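Local atomic coordinates of methylaspartate ammonia-lyase (PDB entry 1KKO), a protein that catalyses the reversible, magnesium-dependent anti elimination of ammonia from L-threo-3-methylaspartate to give mesaconate, a step of glutamate degradation. Residues Y16-Q21 against S45-G50; A70-S75 against G358-E363; P99-R104 against R114-L119; D107-N112 against A137-T142. All coordinates share one frame; numbering follows the deposited sequence.

Interaction 1. Residues Y16-Q21 against S45-G50; sequences YFDDQQ and SVRQAG
R47 grips the carboxylate of D18 side-on. Its NE meets D18 OD1 at 2.8 Å and its NH1 meets D18 OD2 at 2.8 Å. Both bonds are nearly straight and reach the oxygens on their syn sides. The carboxylate and guanidinium planes are 31° apart, so the pair is twisted rather than flat. The two side chains lie alongside each other and point the same way; a bend at chi3 (-77°) turns the R47 guanidinium to D18. The CB of Y16 lies 4.0 Å from R47 CG, and the Y16 ring runs on past A49 CA. Strand 3-18, at the edge, runs antiparallel to central strand 47-59 in the three-stranded sheet of the N-terminal, enolase-type domain. F17 and Q48 form a hydrogen-bonded pair: F17 N to Q48 O is 2.8 Å and Q48 N to F17 O is 2.9 Å. The F17 and Q48 side chains share one face of the sheet, D18 and R47 the other. Where the strand ends, D19 N still bonds V46 O at 2.7 Å. The D19 carboxylate caps helix 20-24 through A22 N and also holds T40. Further out, R47 NH2 bonds F32 O, and Y16 OH reaches D392 of the second subunit.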
loop_
_atom_site.group_PDB
_atom_site.type_symbol
_atom_site.label_atom_id
_atom_site.label_comp_id
_atom_site.label_asym_id
_atom_site.label_seq_id
_atom_site.Cartn_x
_atom_site.Cartn_y
_atom_site.Cartn_z
ATOM N N TYR A 16 7.148 5.062 9.078
ATOM C CA TYR A 16 8.252 5.802 9.674
ATOM C C TYR A 16 8.699 5.096 10.935
ATOM O O TYR A 16 7.928 4.375 11.570
ATOM C CB TYR A 16 7.793 7.261 10.006
ATOM C CG TYR A 16 7.441 7.920 8.717
ATOM C CD1 TYR A 16 6.217 7.688 8.126
ATOM C CD2 TYR A 16 8.384 8.645 8.005
ATOM C CE1 TYR A 16 5.942 8.168 6.873
ATOM C CE2 TYR A 16 8.117 9.120 6.755
ATOM C CZ TYR A 16 6.900 8.863 6.181
ATOM O OH TYR A 16 6.622 9.290 4.915
ATOM N N PHE A 17 9.965 5.278 11.272
ATOM C CA PHE A 17 10.471 4.938 12.593
ATOM C C PHE A 17 10.254 6.168 13.459
ATOM O O PHE A 17 10.744 7.249 13.122
ATOM C CB PHE A 17 11.963 4.630 12.556
ATOM C CG PHE A 17 12.314 3.365 11.827
ATOM C CD1 PHE A 17 11.835 2.152 12.272
ATOM C CD2 PHE A 17 13.136 3.391 10.717
ATOM C CE1 PHE A 17 12.163 0.991 11.608
ATOM C CE2 PHE A 17 13.468 2.219 10.077
ATOM C CZ PHE A 17 12.969 1.032 10.516
ATOM N N ASP A 18 9.527 5.993 14.558
ATOM C CA ASP A 18 9.236 7.080 15.480
ATOM C C ASP A 18 9.841 6.775 16.835
ATOM O O ASP A 18 9.756 5.649 17.333
ATOM C CB ASP A 18 7.739 7.222 15.673
ATOM C CG ASP A 18 7.046 7.924 14.535
ATOM O OD1 ASP A 18 7.723 8.521 13.671
ATOM O OD2 ASP A 18 5.799 7.905 14.457
ATOM N N ASP A 19 10.442 7.799 17.424
ATOM C CA ASP A 19 11.010 7.696 18.757
ATOM C C ASP A 19 9.844 7.868 19.734
ATOM O O ASP A 19 9.466 8.988 20.079
ATOM C CB ASP A 19 12.072 8.773 18.911
ATOM C CG ASP A 19 12.774 8.720 20.230
ATOM O OD1 ASP A 19 12.204 8.168 21.190
ATOM O OD2 ASP A 19 13.899 9.233 20.353
ATOM N N GLN A 20 9.238 6.749 20.132
ATOM C CA GLN A 20 8.039 6.756 20.958
ATOM C C GLN A 20 8.277 7.481 22.269
ATOM O O GLN A 20 7.397 8.193 22.752
ATOM C CB GLN A 20 7.569 5.334 21.256
ATOM C CG GLN A 20 6.172 5.277 21.803
ATOM C CD GLN A 20 5.715 3.868 22.060
ATOM O OE1 GLN A 20 6.520 2.945 22.061
ATOM N NE2 GLN A 20 4.423 3.697 22.285
ATOM N N GLN A 21 9.464 7.314 22.833
ATOM C CA GLN A 21 9.765 7.948 24.105
ATOM C C GLN A 21 9.757 9.457 23.948
ATOM O O GLN A 21 9.175 10.156 24.774
ATOM C CB GLN A 21 11.107 7.489 24.648
ATOM C CG GLN A 21 11.397 8.019 26.046
ATOM C CD GLN A 21 10.381 7.543 27.061
ATOM O OE1 GLN A 21 9.630 8.340 27.631
ATOM N NE2 GLN A 21 10.337 6.238 27.278
ATOM N N SER A 45 16.717 11.554 14.577
ATOM C CA SER A 45 15.587 12.494 14.549
ATOM C C SER A 45 14.435 11.791 15.255
ATOM O O SER A 45 14.432 10.568 15.352
ATOM C CB SER A 45 15.155 12.857 13.132
ATOM O OG SER A 45 16.161 13.561 12.444
ATOM N N VAL A 46 13.441 12.533 15.728
ATOM C CA VAL A 46 12.320 11.907 16.413
ATOM C C VAL A 46 11.541 11.007 15.441
ATOM O O VAL A 46 11.053 9.940 15.832
ATOM C CB VAL A 46 11.401 12.946 17.093
ATOM C CG1 VAL A 46 10.179 12.282 17.668
ATOM C CG2 VAL A 46 12.165 13.652 18.219
ATOM N N ARG A 47 11.435 11.441 14.191
ATOM C CA ARG A 47 10.779 10.668 13.156
ATOM C C ARG A 47 11.727 10.545 11.971
ATOM O O ARG A 47 12.282 11.543 11.514
ATOM C CB ARG A 47 9.467 11.339 12.750
ATOM C CG ARG A 47 8.838 10.833 11.494
ATOM C CD ARG A 47 7.425 11.299 11.334
ATOM N NE ARG A 47 6.534 10.536 12.187
ATOM C CZ ARG A 47 5.268 10.824 12.400
ATOM N NH1 ARG A 47 4.531 10.015 13.138
ATOM N NH2 ARG A 47 4.736 11.937 11.903
ATOM N N GLN A 48 11.901 9.314 11.495
ATOM C CA GLN A 48 12.788 8.992 10.385
ATOM C C GLN A 48 12.044 8.131 9.374
ATOM O O GLN A 48 11.179 7.335 9.733
ATOM C CB GLN A 48 14.043 8.249 10.892
ATOM C CG GLN A 48 14.938 9.132 11.742
ATOM C CD GLN A 48 16.157 8.431 12.270
ATOM O OE1 GLN A 48 16.466 8.560 13.452
ATOM N NE2 GLN A 48 16.842 7.675 11.418
ATOM N N ALA A 49 12.370 8.296 8.108
ATOM C CA ALA A 49 11.785 7.466 7.062
ATOM C C ALA A 49 11.947 5.991 7.390
ATOM O O ALA A 49 13.020 5.540 7.768
ATOM C CB ALA A 49 12.453 7.746 5.748
ATOM N N GLY A 50 10.882 5.218 7.233
ATOM C CA GLY A 50 10.980 3.788 7.432
ATOM C C GLY A 50 11.761 3.150 6.295
ATOM O O GLY A 50 11.555 3.473 5.124
#

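Interaction 2. Residues A70-S75 against G358-E363; sequences AAVQYS and GGTCNE. With SO4 (sulfate ion), chain C.
The hydroxyl of T360 points across to the 70-75 loop and takes the backbone N-H of Q73, with Q73 N to T360 OG1 at 3.2 Å. T360 OG1 is placed anti to its own backbone N (chi1 178°), which turns it to both Q73 and the sulfate. The same oxygen accepts from N362 N at 3.0 Å, an ST turn, and gives its proton to sulfate O1. Three bonds thus fix this hydroxyl. The V72 side chain lies obliquely across T360, with V72 CG1 against T360 CB. N362 points at the same loop: its amide nitrogen ND2 makes a weak bond to A71 O at 3.1 Å, while its OD1 bonds S13 OG. A70 CB packs on E363 CB at 3.9 Å. A water joins the backbones, accepting from A71 N and lying 3.0 Å from N362 O. E363 turns back to its own loop, where its OE1 uses the anti lone pair to hold T360 N at 3.0 Å. Its carboxylate also meets K386, S367 and Y132. C361 N runs almost straight to sulfate O3 (2.7 Å, 171°). Q73 CB lies near sulfate O1, and Q73 CG sits over the centre of one face of the Y74 ring. K331, the proton acceptor, and Q172 also bond the sulfate. The ion, probably from the crystallisation liquor, thus lies among substrate-binding residues. This is the active site of an enolase-superfamily enzyme, where a loop of the N-terminal domain closes over the C-terminal end of a barrel strand.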
loop_
_atom_site.group_PDB
_atom_site.type_symbol
_atom_site.label_atom_id
_atom_site.label_comp_id
_atom_site.label_asym_id
_atom_site.label_seq_id
_atom_site.Cartn_x
_atom_site.Cartn_y
_atom_site.Cartn_z
ATOM N N ALA A 70 12.284 -5.842 7.839
ATOM C CA ALA A 70 11.533 -4.664 8.259
ATOM C C ALA A 70 11.367 -4.714 9.762
ATOM O O ALA A 70 11.403 -5.797 10.357
ATOM C CB ALA A 70 10.174 -4.620 7.583
ATOM N N ALA A 71 11.163 -3.548 10.357
ATOM C CA ALA A 71 11.042 -3.402 11.793
ATOM C C ALA A 71 9.872 -2.489 12.124
ATOM O O ALA A 71 9.427 -1.690 11.289
ATOM C CB ALA A 71 12.310 -2.854 12.359
ATOM N N VAL A 72 9.397 -2.573 13.361
ATOM C CA VAL A 72 8.215 -1.819 13.740
ATOM C C VAL A 72 8.450 -0.317 13.836
ATOM O O VAL A 72 9.575 0.156 13.971
ATOM C CB VAL A 72 7.597 -2.336 15.064
ATOM C CG1 VAL A 72 7.320 -3.836 14.985
ATOM C CG2 VAL A 72 8.468 -2.018 16.229
ATOM N N GLN A 73 7.353 0.418 13.764
ATOM C CA GLN A 73 7.375 1.867 13.862
ATOM C C GLN A 73 8.105 2.319 15.121
ATOM O O GLN A 73 9.012 3.141 15.065
ATOM C CB GLN A 73 5.936 2.389 13.873
ATOM C CG GLN A 73 5.807 3.906 14.128
ATOM C CD GLN A 73 4.368 4.423 14.053
ATOM O OE1 GLN A 73 4.143 5.641 14.013
ATOM N NE2 GLN A 73 3.407 3.527 14.034
ATOM N N TYR A 74 7.694 1.785 16.263
ATOM C CA TYR A 74 8.288 2.178 17.536
ATOM C C TYR A 74 9.466 1.257 17.868
ATOM O O TYR A 74 9.484 0.568 18.894
ATOM C CB TYR A 74 7.210 2.205 18.629
ATOM C CG TYR A 74 6.059 3.153 18.308
ATOM C CD1 TYR A 74 6.295 4.490 18.027
ATOM C CD2 TYR A 74 4.752 2.700 18.243
ATOM C CE1 TYR A 74 5.244 5.358 17.730
ATOM C CE2 TYR A 74 3.713 3.552 17.934
ATOM C CZ TYR A 74 3.958 4.877 17.680
ATOM O OH TYR A 74 2.901 5.718 17.360
ATOM N N SER A 75 10.471 1.274 17.002
ATOM C CA SER A 75 11.659 0.455 17.170
ATOM C C SER A 75 12.481 0.955 18.353
ATOM O O SER A 75 12.498 2.148 18.668
ATOM C CB SER A 75 12.511 0.461 15.899
ATOM O OG SER A 75 12.014 -0.440 14.920
ATOM N N GLY A 358 -0.407 -9.821 14.426
ATOM C CA GLY A 358 -0.352 -8.402 14.169
ATOM C C GLY A 358 0.774 -8.022 13.233
ATOM O O GLY A 358 0.972 -8.642 12.190
ATOM N N GLY A 359 1.521 -7.008 13.621
ATOM C CA GLY A 359 2.564 -6.479 12.771
ATOM C C GLY A 359 2.626 -4.978 12.929
ATOM O O GLY A 359 2.299 -4.437 13.991
ATOM N N THR A 360 3.049 -4.293 11.874
ATOM C CA THR A 360 3.261 -2.863 11.951
ATOM C C THR A 360 2.894 -2.176 10.662
ATOM O O THR A 360 2.981 -2.753 9.576
ATOM C CB THR A 360 4.743 -2.607 12.289
ATOM O OG1 THR A 360 5.022 -1.194 12.332
ATOM C CG2 THR A 360 5.689 -3.206 11.243
ATOM N N CYS A 361 2.483 -0.923 10.779
ATOM C CA CYS A 361 2.324 -0.077 9.603
ATOM C C CYS A 361 3.656 0.123 8.886
ATOM O O CYS A 361 3.676 0.447 7.708
ATOM C CB CYS A 361 1.750 1.292 9.967
ATOM S SG CYS A 361 2.717 2.268 11.129
ATOM N N ASN A 362 4.764 -0.109 9.583
ATOM C CA ASN A 362 6.082 0.179 9.044
ATOM C C ASN A 362 6.765 -0.989 8.361
ATOM O O ASN A 362 7.969 -0.967 8.204
ATOM C CB ASN A 362 7.008 0.730 10.128
ATOM C CG ASN A 362 8.233 1.393 9.551
ATOM O OD1 ASN A 362 8.149 2.107 8.542
ATOM N ND2 ASN A 362 9.375 1.175 10.192
ATOM N N GLU A 363 6.011 -1.990 7.929
ATOM C CA GLU A 363 6.607 -3.089 7.193
ATOM C C GLU A 363 6.278 -2.932 5.705
ATOM O O GLU A 363 6.148 -1.800 5.243
ATOM C CB GLU A 363 6.318 -4.456 7.824
ATOM C CG GLU A 363 4.876 -4.873 7.982
ATOM C CD GLU A 363 4.803 -6.195 8.736
ATOM O OE1 GLU A 363 4.304 -6.229 9.885
ATOM O OE2 GLU A 363 5.258 -7.203 8.170
HETATM S S SO4 C . 2.375 -0.177 14.604
HETATM O O1 SO4 C . 3.801 -0.565 14.466
HETATM O O2 SO4 C . 2.454 1.197 15.228
HETATM O O3 SO4 C . 1.733 -0.113 13.296
HETATM O O4 SO4 C . 1.595 -1.055 15.509
HETATM O O HOH W 1 10.939 -1.407 8.521
#

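Interaction 3. Residues P99-R104 against R114-L119; sequences PLLEGR and RFFDKL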
loop_
_atom_site.group_PDB
_atom_site.type_symbol
_atom_site.label_atom_id
_atom_site.label_comp_id
_atom_site.label_asym_id
_atom_site.label_seq_id
_atom_site.Cartn_x
_atom_site.Cartn_y
_atom_site.Cartn_z
ATOM N N PRO A 99 27.153 -15.380 1.804
ATOM C CA PRO A 99 27.839 -16.678 1.685
ATOM C C PRO A 99 27.156 -17.833 2.403
ATOM O O PRO A 99 27.404 -19.002 2.103
ATOM C CB PRO A 99 29.204 -16.415 2.313
ATOM C CG PRO A 99 29.386 -14.971 2.241
ATOM C CD PRO A 99 28.003 -14.383 2.475
ATOM N N LEU A 100 26.313 -17.518 3.377
ATOM C CA LEU A 100 25.574 -18.544 4.082
ATOM C C LEU A 100 24.314 -18.935 3.331
ATOM O O LEU A 100 23.704 -19.965 3.614
ATOM C CB LEU A 100 25.226 -18.079 5.495
ATOM C CG LEU A 100 26.445 -17.810 6.380
ATOM C CD1 LEU A 100 26.056 -17.186 7.713
ATOM C CD2 LEU A 100 27.202 -19.092 6.606
ATOM N N LEU A 101 23.908 -18.099 2.377
ATOM C CA LEU A 101 22.712 -18.372 1.586
ATOM C C LEU A 101 23.027 -19.033 0.255
ATOM O O LEU A 101 22.341 -19.965 -0.158
ATOM C CB LEU A 101 21.956 -17.071 1.314
ATOM C CG LEU A 101 21.244 -16.463 2.520
ATOM C CD1 LEU A 101 20.862 -15.032 2.209
ATOM C CD2 LEU A 101 20.036 -17.288 2.902
ATOM N N GLU A 102 24.053 -18.541 -0.425
ATOM C CA GLU A 102 24.365 -19.076 -1.742
ATOM C C GLU A 102 24.813 -20.532 -1.581
ATOM O O GLU A 102 25.617 -20.862 -0.704
ATOM C CB GLU A 102 25.380 -18.191 -2.459
ATOM C CG GLU A 102 24.761 -16.826 -2.742
ATOM C CD GLU A 102 25.629 -15.874 -3.526
ATOM O OE1 GLU A 102 25.060 -14.885 -4.058
ATOM O OE2 GLU A 102 26.864 -16.079 -3.615
ATOM N N GLY A 103 24.234 -21.403 -2.391
ATOM C CA GLY A 103 24.530 -22.826 -2.332
ATOM C C GLY A 103 23.695 -23.587 -1.326
ATOM O O GLY A 103 23.755 -24.813 -1.255
ATOM N N ARG A 104 22.903 -22.877 -0.530
ATOM C CA ARG A 104 22.093 -23.514 0.494
ATOM C C ARG A 104 20.886 -24.204 -0.104
ATOM O O ARG A 104 20.222 -23.668 -0.998
ATOM C CB ARG A 104 21.646 -22.475 1.523
ATOM C CG ARG A 104 20.638 -22.935 2.559
ATOM C CD ARG A 104 20.431 -21.875 3.642
ATOM N NE ARG A 104 21.694 -21.617 4.312
ATOM C CZ ARG A 104 22.069 -22.190 5.449
ATOM N NH1 ARG A 104 21.247 -23.008 6.086
ATOM N NH2 ARG A 104 23.264 -21.916 5.946
ATOM N N ARG A 114 15.638 -21.978 11.382
ATOM C CA ARG A 114 16.270 -22.133 12.686
ATOM C C ARG A 114 17.732 -21.704 12.667
ATOM O O ARG A 114 18.209 -21.040 13.590
ATOM C CB ARG A 114 16.179 -23.578 13.157
ATOM C CG ARG A 114 14.808 -23.975 13.660
ATOM C CD ARG A 114 14.829 -25.320 14.382
ATOM N NE ARG A 114 14.976 -26.423 13.439
ATOM C CZ ARG A 114 13.977 -27.188 13.020
ATOM N NH1 ARG A 114 12.747 -27.001 13.482
ATOM N NH2 ARG A 114 14.206 -28.154 12.134
ATOM N N PHE A 115 18.444 -22.046 11.599
ATOM C CA PHE A 115 19.847 -21.693 11.513
ATOM C C PHE A 115 20.036 -20.194 11.620
ATOM O O PHE A 115 20.815 -19.713 12.431
ATOM C CB PHE A 115 20.481 -22.219 10.227
ATOM C CG PHE A 115 21.866 -21.709 9.999
ATOM C CD1 PHE A 115 22.952 -22.316 10.606
ATOM C CD2 PHE A 115 22.090 -20.604 9.208
ATOM C CE1 PHE A 115 24.218 -21.834 10.412
ATOM C CE2 PHE A 115 23.361 -20.119 9.020
ATOM C CZ PHE A 115 24.426 -20.745 9.623
ATOM N N PHE A 116 19.303 -19.439 10.809
ATOM C CA PHE A 116 19.444 -17.993 10.862
ATOM C C PHE A 116 18.831 -17.375 12.101
ATOM O O PHE A 116 19.262 -16.311 12.517
ATOM C CB PHE A 116 18.891 -17.346 9.588
ATOM C CG PHE A 116 19.739 -17.624 8.397
ATOM C CD1 PHE A 116 20.957 -17.000 8.248
ATOM C CD2 PHE A 116 19.357 -18.554 7.454
ATOM C CE1 PHE A 116 21.768 -17.282 7.163
ATOM C CE2 PHE A 116 20.174 -18.847 6.369
ATOM C CZ PHE A 116 21.370 -18.211 6.231
ATOM N N ASP A 117 17.862 -18.049 12.711
ATOM C CA ASP A 117 17.234 -17.483 13.894
ATOM C C ASP A 117 18.162 -17.483 15.098
ATOM O O ASP A 117 17.963 -16.677 16.002
ATOM C CB ASP A 117 15.953 -18.225 14.257
ATOM C CG ASP A 117 14.939 -17.322 14.901
ATOM O OD1 ASP A 117 14.655 -16.229 14.339
ATOM O OD2 ASP A 117 14.379 -17.626 15.962
ATOM N N LYS A 118 19.149 -18.382 15.102
ATOM C CA LYS A 118 20.073 -18.556 16.226
ATOM C C LYS A 118 21.510 -18.132 15.922
ATOM O O LYS A 118 22.387 -18.195 16.791
ATOM C CB LYS A 118 20.072 -20.020 16.655
ATOM C CG LYS A 118 18.785 -20.482 17.309
ATOM C CD LYS A 118 17.752 -20.946 16.312
ATOM C CE LYS A 118 16.937 -22.083 16.880
ATOM N NZ LYS A 118 16.731 -21.930 18.364
ATOM N N LEU A 119 21.749 -17.694 14.695
ATOM C CA LEU A 119 23.069 -17.256 14.279
ATOM C C LEU A 119 23.550 -16.023 15.045
ATOM O O LEU A 119 22.805 -15.081 15.241
ATOM C CB LEU A 119 23.020 -16.935 12.790
ATOM C CG LEU A 119 24.365 -16.610 12.158
ATOM C CD1 LEU A 119 25.279 -17.820 12.165
ATOM C CD2 LEU A 119 24.166 -16.108 10.739
#
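R104 lays its guanidinium on the ring of F115, with the planes 25° apart and the centres 4.6 Å apart. The overlap is off-centre: R104 NH2 sits over the rim of the ring, 3.6 Å from F115 CE2. This is an offset cation-pi stack. The F116 ring enters the angle between R104 on one hand and L100 and L101 on the other. Its CE2 lies over a face of the R104 guanidinium, whose plane is turned 63° from the ring. Its CZ fills the hollow made by L100 and L101, 3.7 Å from L101 CD2, while its CE1 meets L100 CB at 3.9 Å. F116 CG is anti to the carbonyl carbon (chi1 -70°), which sends the ring out from its helix into this hollow. F115 CD2 sits over the centre of the face of the F116 ring, so F115 turns an edge to the face of F116. L100 CD1 approaches the edge of the F115 ring. The same methyl meets L119 CD2 tip to tip at 3.7 Å. No hydrogen bond crosses between the segments. R104 is held in place by its own chain: NE and NH2 both bond L100 O, with R104 NE to L100 O at 2.7 Å, and the acceptor lies in the guanidinium plane. L134 and L138 of helix 128-146 also touch L101 and F116. The type II turn from L101 to R104 ends helix 86-101 and brings R104 back over that helix end. The contact is helix-to-helix packing in the N-terminal domain, between the end of helix 86-101 and helix 110-118, far from the active site.

Interaction 4. Residues D107-N112 against A137-T142; sequences DAFLPN and ALLDAT
F109 lays its ring over L139, whose CB sits above one face, 4.0 Å from the ring centroid and offset toward the rim. This CH-pi contact joins the residue just before helix 110-118 to helix 128-146 in the helical part of the N-terminal domain of this enolase-superfamily enzyme. F109 CG is anti to the backbone N (chi1 168°), which swings the ring onto the second helix. Ring atom CE1 reaches L139 CB at 3.7 Å, and CD1 lies 4.1 Å from L138 CB. Over the same face, L139 CD1 nears F109 CD2. N112 and L138 meet at about a right angle, with N112 CB 4.0 Å from L138 CD1. The N112 amide bonds R104 through OD1 and D105 O through ND2. T142 packs its methyl CG2 on D107 O at 3.4 Å and its hydroxyl bonds V106 O. The backbone N-H groups of F109 and L110 both bond the carboxylate of E157, from helix 150-157. Two waters bridge the segments. One lies between D107 O and T142 O, within hydrogen-bonding distance of both. The other accepts from N112 ND2 at 2.9 Å and donates to A108 O and to L138 O, at 3.1 Å from the latter.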
loop_
_atom_site.group_PDB
_atom_site.type_symbol
_atom_site.label_atom_id
_atom_site.label_comp_id
_atom_site.label_asym_id
_atom_site.label_seq_id
_atom_site.Cartn_x
_atom_site.Cartn_y
_atom_site.Cartn_z
ATOM N N ASP A 107 14.990 -27.221 -0.114
ATOM C CA ASP A 107 13.899 -28.176 -0.229
ATOM C C ASP A 107 13.011 -28.156 1.006
ATOM O O ASP A 107 11.839 -28.466 0.919
ATOM C CB ASP A 107 14.415 -29.587 -0.446
ATOM C CG ASP A 107 14.872 -29.820 -1.860
ATOM O OD1 ASP A 107 14.691 -28.921 -2.721
ATOM O OD2 ASP A 107 15.419 -30.895 -2.203
ATOM N N ALA A 108 13.596 -27.824 2.151
ATOM C CA ALA A 108 12.840 -27.631 3.369
ATOM C C ALA A 108 13.061 -26.205 3.853
ATOM O O ALA A 108 14.037 -25.553 3.479
ATOM C CB ALA A 108 13.273 -28.631 4.438
ATOM N N PHE A 109 12.161 -25.764 4.720
ATOM C CA PHE A 109 12.204 -24.421 5.285
ATOM C C PHE A 109 12.727 -24.332 6.711
ATOM O O PHE A 109 13.592 -23.520 7.005
ATOM C CB PHE A 109 10.799 -23.840 5.237
ATOM C CG PHE A 109 10.616 -22.579 6.042
ATOM C CD1 PHE A 109 11.345 -21.445 5.746
ATOM C CD2 PHE A 109 9.689 -22.518 7.062
ATOM C CE1 PHE A 109 11.166 -20.285 6.477
ATOM C CE2 PHE A 109 9.506 -21.361 7.775
ATOM C CZ PHE A 109 10.244 -20.243 7.482
ATOM N N LEU A 110 12.217 -25.194 7.586
ATOM C CA LEU A 110 12.495 -25.047 9.011
ATOM C C LEU A 110 13.965 -25.093 9.420
ATOM O O LEU A 110 14.390 -24.263 10.206
ATOM C CB LEU A 110 11.698 -26.069 9.822
ATOM C CG LEU A 110 10.402 -25.572 10.455
ATOM C CD1 LEU A 110 9.678 -26.730 11.118
ATOM C CD2 LEU A 110 10.670 -24.463 11.480
ATOM N N PRO A 111 14.753 -26.057 8.942
ATOM C CA PRO A 111 16.168 -26.072 9.313
ATOM C C PRO A 111 16.858 -24.757 8.961
ATOM O O PRO A 111 17.613 -24.224 9.760
ATOM C CB PRO A 111 16.735 -27.268 8.535
ATOM C CG PRO A 111 15.594 -28.135 8.331
ATOM C CD PRO A 111 14.395 -27.220 8.113
ATOM N N ASN A 112 16.583 -24.209 7.778
ATOM C CA ASN A 112 17.198 -22.941 7.408
ATOM C C ASN A 112 16.710 -21.795 8.301
ATOM O O ASN A 112 17.482 -20.930 8.708
ATOM C CB ASN A 112 16.884 -22.593 5.957
ATOM C CG ASN A 112 17.602 -23.471 4.970
ATOM O OD1 ASN A 112 18.654 -24.039 5.280
ATOM N ND2 ASN A 112 17.081 -23.527 3.742
ATOM N N ALA A 137 11.967 -14.930 2.830
ATOM C CA ALA A 137 12.538 -15.345 1.560
ATOM C C ALA A 137 12.804 -16.855 1.524
ATOM O O ALA A 137 12.621 -17.484 0.494
ATOM C CB ALA A 137 13.799 -14.578 1.267
ATOM N N LEU A 138 13.231 -17.427 2.647
ATOM C CA LEU A 138 13.500 -18.861 2.704
ATOM C C LEU A 138 12.222 -19.677 2.589
ATOM O O LEU A 138 12.237 -20.752 1.984
ATOM C CB LEU A 138 14.267 -19.218 3.977
ATOM C CG LEU A 138 15.705 -18.706 3.944
ATOM C CD1 LEU A 138 16.256 -18.643 5.345
ATOM C CD2 LEU A 138 16.581 -19.570 3.040
ATOM N N LEU A 139 11.120 -19.181 3.148
ATOM C CA LEU A 139 9.836 -19.839 3.014
ATOM C C LEU A 139 9.383 -19.768 1.567
ATOM O O LEU A 139 8.939 -20.750 0.981
ATOM C CB LEU A 139 8.794 -19.197 3.922
ATOM C CG LEU A 139 7.393 -19.815 3.821
ATOM C CD1 LEU A 139 7.366 -21.305 4.161
ATOM C CD2 LEU A 139 6.413 -19.064 4.714
ATOM N N ASP A 140 9.514 -18.581 0.977
ATOM C CA ASP A 140 9.155 -18.403 -0.415
ATOM C C ASP A 140 10.038 -19.293 -1.298
ATOM O O ASP A 140 9.553 -19.828 -2.303
ATOM C CB ASP A 140 9.308 -16.925 -0.800
ATOM C CG ASP A 140 8.496 -16.528 -2.008
ATOM O OD1 ASP A 140 7.342 -17.009 -2.171
ATOM O OD2 ASP A 140 8.962 -15.666 -2.787
ATOM N N ALA A 141 11.316 -19.445 -0.939
ATOM C CA ALA A 141 12.230 -20.307 -1.706
ATOM C C ALA A 141 11.785 -21.774 -1.688
ATOM O O ALA A 141 11.727 -22.421 -2.719
ATOM C CB ALA A 141 13.631 -20.176 -1.207
ATOM N N THR A 142 11.442 -22.278 -0.512
ATOM C CA THR A 142 10.981 -23.654 -0.399
ATOM C C THR A 142 9.722 -23.849 -1.222
ATOM O O THR A 142 9.562 -24.856 -1.926
ATOM C CB THR A 142 10.764 -23.991 1.074
ATOM O OG1 THR A 142 12.019 -23.916 1.754
ATOM C CG2 THR A 142 10.268 -25.430 1.255
HETATM O O HOH W 2 10.569 -27.441 -1.302
HETATM O O HOH W 3 14.394 -22.711 2.952
#

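How the interactions relate
Interactions 1, 3 and 4 lie in the N-terminal domain, while interaction 2 joins that domain to the C-terminal barrel. Interaction 1 closes first along the chain. The segments of interactions 3 and 4 alternate, and both contacts are nested within the long loop closed by interaction 2. Interactions 1 and 2 touch, with centres 11 Å apart: strand 3-18 carries D18, whose N probably bonds Q73 O, so the sheet backs the active-site loop. Interactions 3 and 4 share helix 110-118, with centres 10 Å apart, and meet through R104 and N112. Both lie more than 20 Å, centre to centre, from interactions 1 and 2, and pack the domain's helices away from the catalytic site.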